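Yersinopine dehydrogenase (Yersinia pestis, PDB 6C4M) catalyses the NADPH-dependent reductive condensation of pyruvate with a histidine-derived amino acid intermediate, the last step in making the metallophore yersinopine. Local coordinates at residues Phe253-Thr256 with Asn257-Pro261; Pro400-Pro403 with Leu404-His408; Arg309-Arg313 with Leu314-Glu318. One frame throughout, in Å; residues are numbered along the deposited sequence.

Contact 1. Residues Phe253-Thr256 with Asn257-Pro261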
# COMPACT_ATOMS: atom_id res chain seq x y z
N PHE A 253 -10.26 -7.83 23.72
CA PHE A 253 -10.43 -8.16 22.31
C PHE A 253 -11.42 -7.24 21.58
O PHE A 253 -12.08 -7.68 20.62
CB PHE A 253 -10.87 -9.63 22.19
CG PHE A 253 -9.80 -10.60 22.60
CD1 PHE A 253 -8.73 -10.83 21.77
CD2 PHE A 253 -9.87 -11.26 23.80
CE1 PHE A 253 -7.73 -11.72 22.13
CE2 PHE A 253 -8.87 -12.14 24.18
CZ PHE A 253 -7.80 -12.38 23.34
N SER A 254 -11.53 -5.97 21.98
CA SER A 254 -12.34 -4.98 21.24
C SER A 254 -11.46 -4.30 20.18
O SER A 254 -10.71 -3.38 20.49
CB SER A 254 -12.94 -3.94 22.19
OG SER A 254 -13.66 -4.58 23.24
N ILE A 255 -11.63 -4.67 18.91
CA ILE A 255 -10.74 -4.18 17.86
C ILE A 255 -10.73 -2.65 17.80
O ILE A 255 -9.67 -2.04 17.60
CB ILE A 255 -11.14 -4.79 16.51
CG1 ILE A 255 -10.14 -4.36 15.41
CG2 ILE A 255 -12.58 -4.41 16.16
CD1 ILE A 255 -10.40 -4.99 14.08
N THR A 256 -11.90 -2.00 17.95
CA THR A 256 -11.99 -0.57 17.69
C THR A 256 -11.19 0.24 18.69
O THR A 256 -10.75 1.34 18.37
CB THR A 256 -13.42 -0.06 17.67
OG1 THR A 256 -14.01 -0.27 18.96
CG2 THR A 256 -14.23 -0.76 16.58
N ASN A 257 -10.97 -0.28 19.90
CA ASN A 257 -10.13 0.46 20.83
C ASN A 257 -8.70 0.57 20.35
O ASN A 257 -8.00 1.53 20.70
CB ASN A 257 -10.14 -0.19 22.21
CG ASN A 257 -11.51 -0.09 22.91
OD1 ASN A 257 -12.50 -0.61 22.40
ND2 ASN A 257 -11.55 0.60 24.06
N TYR A 258 -8.23 -0.42 19.58
CA TYR A 258 -6.86 -0.43 19.05
C TYR A 258 -6.74 0.37 17.76
O TYR A 258 -5.74 1.08 17.58
CB TYR A 258 -6.41 -1.87 18.80
CG TYR A 258 -6.29 -2.70 20.05
CD1 TYR A 258 -5.13 -2.68 20.81
CD2 TYR A 258 -7.35 -3.47 20.50
CE1 TYR A 258 -5.03 -3.45 21.97
CE2 TYR A 258 -7.26 -4.23 21.66
CZ TYR A 258 -6.10 -4.20 22.40
OH TYR A 258 -5.97 -4.94 23.57
N VAL A 259 -7.71 0.26 16.87
CA VAL A 259 -7.56 0.69 15.48
C VAL A 259 -8.11 2.09 15.25
O VAL A 259 -7.53 2.88 14.50
CB VAL A 259 -8.25 -0.33 14.56
CG1 VAL A 259 -8.29 0.14 13.11
CG2 VAL A 259 -7.53 -1.64 14.65
N HIS A 260 -9.26 2.41 15.82
CA HIS A 260 -9.88 3.70 15.54
C HIS A 260 -9.05 4.89 15.99
O HIS A 260 -8.95 5.86 15.22
CB HIS A 260 -11.29 3.75 16.16
CG HIS A 260 -12.32 3.09 15.30
ND1 HIS A 260 -13.67 3.18 15.55
CD2 HIS A 260 -12.17 2.28 14.23
CE1 HIS A 260 -14.32 2.46 14.64
NE2 HIS A 260 -13.44 1.91 13.83
N PRO A 261 -8.51 4.95 17.21
CA PRO A 261 -7.91 6.23 17.63
C PRO A 261 -6.73 6.63 16.75
O PRO A 261 -6.61 7.80 16.38
CB PRO A 261 -7.49 5.97 19.09
CG PRO A 261 -8.55 4.97 19.57
CD PRO A 261 -8.71 4.04 18.36
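Ser254 meets Asn257 and Tyr258 at the start of helix 255-264, where the chain turns from a loop into its first helical turn. Its carbonyl oxygen accepts a bent hydrogen bond from Asn257 N, with the donor 48° out of the carbonyl plane, and the same oxygen touches CD2 at the edge of the Tyr258 ring, 3.4 Å away. The Ser254 CB methylene packs against Asn257 OD1 at 3.4 Å, while Ser254 OG turns to Glu251 O and Asn257 ND2 to Ser141 OG.

Ile255 follows, its carbonyl oxygen gripped by two amides. Val259 N approaches nearly head-on to the C=O bond at 3.1 Å, whereas Tyr258 N comes from above the carbonyl plane at 2.9 Å. On the side chains, Ile255 CG1 lies 3.8 Å from Val259 CG2, an apolar contact one turn apart; Phe324 and Leu325 of helix 321-329 pack on Ile255 as well.

At Thr256 the contact reaches the imidazole of His260. Thr256 CG2, set opposite the carbonyl carbon and beside the backbone N (OG1 at chi1 62°), lies over one face of the ring, 4.0 Å from its centroid, in a CH-pi contact. The two side chains run alongside each other in the same direction, and the Thr256 carbonyl oxygen receives His260 N at 3.1 Å.

His260 is the inferred proton donor and acceptor of the active site. Its main-chain amide anchors the residue in the helix, while the ring has the Thr256 methyl on one face and a hydrogen bond from ND1 to Asp406 OD1 of helix 401-419. These two ring contacts probably limit rotation of the imidazole and fix its orientation, consistent with the inferred role of His260.

Contact 2. Residues Pro400-Pro403 with Leu404-His408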
# COMPACT_ATOMS: atom_id res chain seq x y z
N PRO A 400 -19.45 13.14 14.66
CA PRO A 400 -19.98 11.81 14.31
C PRO A 400 -19.47 10.76 15.28
O PRO A 400 -18.54 10.98 16.06
CB PRO A 400 -19.47 11.58 12.90
CG PRO A 400 -18.24 12.42 12.79
CD PRO A 400 -18.40 13.58 13.72
N ARG A 401 -20.11 9.58 15.23
CA ARG A 401 -19.82 8.57 16.24
C ARG A 401 -18.36 8.12 16.17
O ARG A 401 -17.78 7.74 17.19
CB ARG A 401 -20.76 7.38 16.10
CG ARG A 401 -20.63 6.66 14.76
CD ARG A 401 -20.90 5.16 14.89
NE ARG A 401 -22.25 4.82 14.46
CZ ARG A 401 -22.58 4.45 13.23
NH1 ARG A 401 -21.64 4.35 12.28
NH2 ARG A 401 -23.84 4.16 12.94
N VAL A 402 -17.77 8.14 14.99
CA VAL A 402 -16.32 8.10 14.86
C VAL A 402 -15.85 9.54 14.67
O VAL A 402 -16.19 10.16 13.64
CB VAL A 402 -15.86 7.18 13.71
CG1 VAL A 402 -14.37 7.23 13.57
CG2 VAL A 402 -16.33 5.73 14.01
N PRO A 403 -15.08 10.12 15.60
CA PRO A 403 -14.36 9.59 16.78
C PRO A 403 -15.00 9.80 18.16
O PRO A 403 -14.34 9.51 19.17
CB PRO A 403 -13.07 10.39 16.73
CG PRO A 403 -13.57 11.80 16.35
CD PRO A 403 -14.74 11.54 15.37
N LEU A 404 -16.22 10.32 18.22
CA LEU A 404 -16.80 10.70 19.52
C LEU A 404 -16.79 9.52 20.49
O LEU A 404 -16.37 9.67 21.66
CB LEU A 404 -18.22 11.22 19.33
CG LEU A 404 -18.94 11.65 20.61
CD1 LEU A 404 -18.21 12.78 21.28
CD2 LEU A 404 -20.35 12.05 20.29
N GLU A 405 -17.26 8.35 20.04
CA GLU A 405 -17.27 7.16 20.91
C GLU A 405 -15.86 6.76 21.31
O GLU A 405 -15.60 6.40 22.47
CB GLU A 405 -17.98 6.01 20.18
CG GLU A 405 -19.52 6.16 20.03
CD GLU A 405 -20.14 5.07 19.14
OE1 GLU A 405 -19.50 4.01 18.94
OE2 GLU A 405 -21.26 5.28 18.62
N ASP A 406 -14.91 6.87 20.36
CA ASP A 406 -13.53 6.42 20.58
C ASP A 406 -12.81 7.35 21.54
O ASP A 406 -12.01 6.91 22.37
CB ASP A 406 -12.79 6.35 19.23
CG ASP A 406 -13.58 5.55 18.19
OD1 ASP A 406 -13.55 4.29 18.20
OD2 ASP A 406 -14.29 6.19 17.39
N VAL A 407 -13.09 8.65 21.44
CA VAL A 407 -12.50 9.58 22.38
C VAL A 407 -12.99 9.29 23.79
O VAL A 407 -12.20 9.22 24.73
CB VAL A 407 -12.81 11.01 21.93
CG1 VAL A 407 -12.43 12.00 22.97
CG2 VAL A 407 -12.00 11.28 20.61
N HIS A 408 -14.31 9.09 23.96
CA HIS A 408 -14.83 8.76 25.28
C HIS A 408 -14.20 7.48 25.82
O HIS A 408 -13.71 7.44 26.96
CB HIS A 408 -16.35 8.60 25.20
CG HIS A 408 -17.09 9.87 24.96
ND1 HIS A 408 -18.36 9.89 24.43
CD2 HIS A 408 -16.75 11.17 25.17
CE1 HIS A 408 -18.78 11.13 24.33
NE2 HIS A 408 -17.82 11.94 24.76
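This is a local contact within the first turns of helix 401-419, with Pro400 as the N-cap residue and a cis peptide bond between Val402 and Pro403. Three i to i+4 bonds hold the turn, although Val402 leaves helical backbone angles (psi 115°) just before the cis bond. Leu404 N reaches Pro400 O at 3.2 Å, with the donor in the carbonyl plane, Glu405 N binds Arg401 O at 3.0 Å, and Val407 N binds Pro403 O at 2.7 Å. Pro403, in the first turn, has no N-H to give, which costs nothing where amides lack a helical acceptor one turn back, and its carbonyl still serves the next turn.

One side of the turn is polar. Arg401 and Glu405 lie side by side and point the same way, yet their charged groups do not pair: NE of Arg401 stays 4.3 Å from Glu405 OE2, and the guanidinium and carboxylate planes are 59° apart. What OE2 touches instead is the aliphatic part of the arginine, 3.3 Å from Arg401 CB. With CG set between the backbone N and the carbonyl carbon (chi1 62°) and further bends along the chain, the guanidinium is carried to the bound NADP, outside the two segments, and there NH2 forms a salt bridge with a phosphate oxygen of the cofactor. The nearby carboxylate would probably moderate the positive charge there.

Another side is apolar. Pro403 CB lies 4.1 Å from Val407 CG2, and Phe434 of helix 425-445 packs on both residues.

Asp406, whose OD1 is the partner of His260, lies between these regions. The other oxygen, OD2, rests 3.5 Å from Pro403 CA and 4.0 Å from both Val402 methyls, CG1 and CG2.

Contact 3. Residues Arg309-Arg313 with Leu314-Glu318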
# COMPACT_ATOMS: atom_id res chain seq x y z
N ARG A 309 0.46 -2.04 29.00
CA ARG A 309 0.84 -1.49 30.30
C ARG A 309 -0.36 -1.42 31.23
O ARG A 309 -0.26 -1.77 32.41
CB ARG A 309 1.43 -0.09 30.15
CG ARG A 309 2.85 0.05 30.69
CD ARG A 309 3.45 1.48 30.50
NE ARG A 309 3.37 1.99 29.12
CZ ARG A 309 4.13 1.57 28.12
NH1 ARG A 309 5.04 0.63 28.32
NH2 ARG A 309 3.97 2.08 26.89
N LEU A 310 -1.49 -0.92 30.73
CA LEU A 310 -2.67 -0.74 31.57
C LEU A 310 -3.26 -2.08 31.97
O LEU A 310 -3.56 -2.31 33.15
CB LEU A 310 -3.72 0.10 30.83
CG LEU A 310 -5.03 0.35 31.57
CD1 LEU A 310 -4.77 1.00 32.91
CD2 LEU A 310 -5.97 1.21 30.74
N LEU A 311 -3.48 -2.96 30.99
CA LEU A 311 -4.00 -4.29 31.28
C LEU A 311 -3.12 -5.03 32.27
O LEU A 311 -3.60 -5.58 33.27
CB LEU A 311 -4.13 -5.07 29.98
CG LEU A 311 -5.23 -4.59 29.03
CD1 LEU A 311 -5.11 -5.28 27.69
CD2 LEU A 311 -6.58 -4.90 29.64
N ASN A 312 -1.81 -5.07 32.01
CA ASN A 312 -0.90 -5.74 32.93
C ASN A 312 -1.05 -5.21 34.35
O ASN A 312 -1.05 -5.99 35.31
CB ASN A 312 0.54 -5.58 32.46
CG ASN A 312 0.86 -6.41 31.23
OD1 ASN A 312 -0.00 -7.10 30.68
ND2 ASN A 312 2.08 -6.33 30.77
N ARG A 313 -1.18 -3.89 34.49
CA ARG A 313 -1.40 -3.30 35.81
C ARG A 313 -2.70 -3.80 36.41
O ARG A 313 -2.79 -4.00 37.63
CB ARG A 313 -1.44 -1.77 35.68
CG ARG A 313 -1.67 -1.03 36.97
CD ARG A 313 -0.46 -1.07 37.86
NE ARG A 313 -0.63 -0.11 38.94
CZ ARG A 313 -1.19 -0.39 40.12
NH1 ARG A 313 -1.60 -1.62 40.40
NH2 ARG A 313 -1.31 0.58 41.02
N LEU A 314 -3.72 -3.98 35.59
CA LEU A 314 -4.99 -4.51 36.05
C LEU A 314 -4.98 -6.01 36.24
O LEU A 314 -6.01 -6.56 36.63
CB LEU A 314 -6.09 -4.12 35.06
CG LEU A 314 -6.29 -2.60 35.03
CD1 LEU A 314 -7.02 -2.19 33.79
CD2 LEU A 314 -7.04 -2.13 36.29
N GLY A 315 -3.86 -6.69 35.99
CA GLY A 315 -3.75 -8.13 36.18
C GLY A 315 -4.17 -8.95 35.00
O GLY A 315 -4.54 -10.13 35.16
N VAL A 316 -4.13 -8.39 33.80
CA VAL A 316 -4.65 -9.03 32.61
C VAL A 316 -3.55 -9.04 31.56
O VAL A 316 -2.80 -8.06 31.40
CB VAL A 316 -5.93 -8.32 32.12
CG1 VAL A 316 -6.40 -8.90 30.81
CG2 VAL A 316 -7.04 -8.48 33.16
N GLU A 317 -3.40 -10.18 30.90
CA GLU A 317 -2.41 -10.33 29.85
C GLU A 317 -2.83 -9.55 28.62
O GLU A 317 -4.01 -9.50 28.27
CB GLU A 317 -2.25 -11.82 29.50
CG GLU A 317 -1.45 -12.62 30.51
CD GLU A 317 0.06 -12.52 30.27
OE1 GLU A 317 0.48 -11.66 29.46
OE2 GLU A 317 0.82 -13.32 30.87
N GLU A 318 -1.84 -8.94 27.95
CA GLU A 318 -2.09 -8.25 26.70
C GLU A 318 -2.38 -9.26 25.60
O GLU A 318 -1.97 -10.41 25.66
CB GLU A 318 -0.91 -7.36 26.30
CG GLU A 318 0.37 -8.08 25.86
CD GLU A 318 1.17 -8.65 27.01
OE1 GLU A 318 0.63 -8.77 28.14
OE2 GLU A 318 2.35 -8.98 26.80
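Leu314 and Leu311, with Asn312 beside them, carry the contact that ends helix 294-313. Leu314 N closes the last regular turn on Leu310 O at 3.0 Å, and its side chain lies alongside that of Leu310, with CD1 of Leu314 3.9 Å from Leu310 CG. Leu248 of helix 247-251 packs on Leu314 from outside the turn, and Leu314 O is taken up by the indole NE1 of Trp470.

Leu311 is the residue over which the chain folds back. Its carbonyl oxygen takes Val316 N at 2.9 Å, with the donor 48° out of the carbonyl plane, while its CD2 crosses Val316 CG1 at 4.2 Å. This 6→1 bond and the apolar contact across it belong to a Schellman motif. Gly315 adopts the positive phi (87°) that reverses the chain, and its N bonds to Asn312 O at 3.0 Å.

The end of the Asn312 side chain lies beside Val316 O and the carboxylate of Glu318, whose plane is turned 61° from the amide. From the backbone of the same residue, Asn312 CA makes a CA-H...O contact with Val316 O at 3.4 Å.

The cap thus uses carbonyl groups of the last turn that no longer have helical amides above them, while Leu311 and Val316 pair across it, as is characteristic of the Schellman motif.

Along the chain the order is contact 1, contact 3, contact 2, each centred on a different helix: 255-264, the C-terminal end of 294-313 with the loop after it, and the start of 401-419. Contacts 1 and 2 have centres about 12 Å apart and meet at His260 and Asp406, with Val402 also packing on the imidazole. Contact 3 lies farther from the middle of the chain, its centre about 16 Å from that of contact 1, and touches it where Leu311 meets the hydroxyl end of Tyr258. Contacts 2 and 3 do not touch, their nearest atoms being about 11 Å apart. Contacts 1 and 2 thus join the inferred catalytic histidine to a cofactor-binding helix, while contact 3 is the capped end of a helix, away from the annotated sites.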